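Long-range contact in amphoterin-induced protein 1 (Mus musculus, PDB 2XOT), which promotes the growth and bundling of neurites from hippocampal neurons and may mediate cell-cell adhesion through homophilic and heterophilic contacts: residues H101-F106 with V125-N130. Residues are numbered along the deposited sequence; the frame is centred on the assembly and turned at random.
Sequences HTLDEF and VVVDRN
Glu105 and Phe106 meet Asp128 and Asn130 at the tighter end of this contact between consecutive leucine-rich repeats, LRR 3 and LRR 4, of the extracellular solenoid. The two segments occupy equivalent loops, each following the parallel-sheet strand of its repeat, and run nearly parallel, in the same direction, as successive solenoid turns do. Phe106 N donates to Asn130 O over 2.7 Å; the donor stands above the carbonyl plane, 57° out of it, rather than on a lone pair. Glu105 CB packs 3.6 Å from Asn130 CB, and the two side chains continue outward side by side, carboxylate and amide planes 45° apart. The same CB lies over one face of the Phe106 ring, offset toward the rim.

Asp128 braces this end: with CG anti to the backbone N (chi1 -179°), its OD1 accepts from Asn130 N at 2.7 Å, an Asx turn at the start of the 3-10 segment, while CB rests against Leu103 O. With the carboxylate gone, as in an alanine here, Asn130 N would probably lose this acceptor, and the chain carrying Asn130 O, the acceptor of Phe106 N, would be less firmly placed. On the inner side, buried Leu103 reaches Val127 only loosely, CD2 to CG1 at 4.5 Å, both side chains also touching Phe132.

Toward His101 the turns stand further apart, and a water fills in for direct backbone pairing, donating to His101 O and accepting from Val126 N. The exposed imidazole, tied through ND1 to His123 O, makes just a light contact with Val125: its CE1 lies 4.0 Å from CG2.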
# COMPACT_ATOMS: atom_id res chain seq x y z
N HIS B 101 2.61 -20.93 -18.28
CA HIS B 101 1.78 -21.42 -19.39
C HIS B 101 0.40 -21.84 -18.94
O HIS B 101 -0.57 -21.72 -19.68
CB HIS B 101 2.49 -22.58 -20.11
CG HIS B 101 1.72 -23.10 -21.27
ND1 HIS B 101 1.33 -22.30 -22.33
CD2 HIS B 101 1.29 -24.35 -21.56
CE1 HIS B 101 0.68 -23.03 -23.21
NE2 HIS B 101 0.64 -24.28 -22.77
N THR B 102 0.28 -22.33 -17.72
CA THR B 102 -1.04 -22.64 -17.18
C THR B 102 -1.22 -22.22 -15.73
O THR B 102 -0.26 -22.15 -14.97
CB THR B 102 -1.44 -24.15 -17.44
OG1 THR B 102 -2.45 -24.56 -16.50
CG2 THR B 102 -0.24 -25.09 -17.36
N LEU B 103 -2.46 -21.90 -15.39
CA LEU B 103 -2.86 -21.49 -14.06
C LEU B 103 -3.69 -22.63 -13.47
O LEU B 103 -4.89 -22.69 -13.66
CB LEU B 103 -3.67 -20.19 -14.14
CG LEU B 103 -2.92 -18.86 -13.98
CD1 LEU B 103 -1.49 -18.88 -14.52
CD2 LEU B 103 -3.72 -17.75 -14.62
N ASP B 104 -3.02 -23.55 -12.78
CA ASP B 104 -3.65 -24.78 -12.33
C ASP B 104 -4.66 -24.49 -11.23
O ASP B 104 -4.55 -23.48 -10.55
CB ASP B 104 -2.60 -25.75 -11.80
CG ASP B 104 -1.91 -26.53 -12.89
OD1 ASP B 104 -1.92 -26.09 -14.06
OD2 ASP B 104 -1.35 -27.61 -12.57
N GLU B 105 -5.64 -25.38 -11.06
CA GLU B 105 -6.67 -25.17 -10.04
C GLU B 105 -6.07 -25.08 -8.65
O GLU B 105 -5.14 -25.82 -8.32
CB GLU B 105 -7.77 -26.24 -10.10
CG GLU B 105 -7.27 -27.66 -9.96
CD GLU B 105 -8.40 -28.67 -9.76
OE1 GLU B 105 -9.61 -28.30 -9.88
OE2 GLU B 105 -8.05 -29.83 -9.46
N PHE B 106 -6.60 -24.15 -7.86
CA PHE B 106 -6.12 -23.82 -6.52
C PHE B 106 -4.67 -23.32 -6.42
O PHE B 106 -4.13 -23.25 -5.32
CB PHE B 106 -6.35 -24.99 -5.57
CG PHE B 106 -7.68 -25.67 -5.78
CD1 PHE B 106 -8.84 -24.94 -5.74
CD2 PHE B 106 -7.75 -27.03 -6.03
CE1 PHE B 106 -10.07 -25.55 -5.95
CE2 PHE B 106 -8.96 -27.64 -6.25
CZ PHE B 106 -10.12 -26.91 -6.21
N VAL B 125 -2.58 -19.25 -21.74
CA VAL B 125 -3.56 -19.45 -22.80
C VAL B 125 -4.97 -19.56 -22.23
O VAL B 125 -5.92 -19.11 -22.84
CB VAL B 125 -3.21 -20.71 -23.67
CG1 VAL B 125 -4.41 -21.15 -24.44
CG2 VAL B 125 -2.03 -20.41 -24.62
N VAL B 126 -5.09 -20.15 -21.06
CA VAL B 126 -6.40 -20.47 -20.48
C VAL B 126 -6.39 -20.16 -19.01
O VAL B 126 -5.49 -20.60 -18.29
CB VAL B 126 -6.72 -21.98 -20.67
CG1 VAL B 126 -7.88 -22.41 -19.79
CG2 VAL B 126 -7.01 -22.27 -22.11
N VAL B 127 -7.40 -19.39 -18.57
CA VAL B 127 -7.54 -18.99 -17.16
C VAL B 127 -8.58 -19.88 -16.48
O VAL B 127 -9.76 -19.82 -16.82
CB VAL B 127 -7.98 -17.49 -17.04
CG1 VAL B 127 -8.03 -17.05 -15.55
CG2 VAL B 127 -7.03 -16.59 -17.83
N ASP B 128 -8.15 -20.72 -15.54
CA ASP B 128 -9.07 -21.58 -14.77
C ASP B 128 -9.56 -20.78 -13.57
O ASP B 128 -8.76 -20.38 -12.76
CB ASP B 128 -8.35 -22.86 -14.30
CG ASP B 128 -9.26 -23.81 -13.52
OD1 ASP B 128 -10.31 -23.37 -12.99
OD2 ASP B 128 -8.93 -25.02 -13.44
N ARG B 129 -10.86 -20.58 -13.45
CA ARG B 129 -11.45 -19.90 -12.28
C ARG B 129 -10.95 -20.41 -10.93
O ARG B 129 -10.83 -19.64 -9.96
CB ARG B 129 -12.97 -20.04 -12.27
CG ARG B 129 -13.64 -19.61 -10.96
CD ARG B 129 -13.39 -18.11 -10.65
NE ARG B 129 -13.96 -17.70 -9.37
CZ ARG B 129 -13.44 -17.96 -8.17
NH1 ARG B 129 -12.32 -18.66 -8.05
NH2 ARG B 129 -14.05 -17.56 -7.06
N ASN B 130 -10.68 -21.71 -10.85
CA ASN B 130 -10.25 -22.31 -9.60
C ASN B 130 -8.82 -21.99 -9.21
O ASN B 130 -8.44 -22.20 -8.07
CB ASN B 130 -10.46 -23.84 -9.64
CG ASN B 130 -11.93 -24.23 -9.58
OD1 ASN B 130 -12.32 -25.27 -10.12
ND2 ASN B 130 -12.76 -23.40 -8.93
O HOH W 1 -3.13 -21.71 -20.05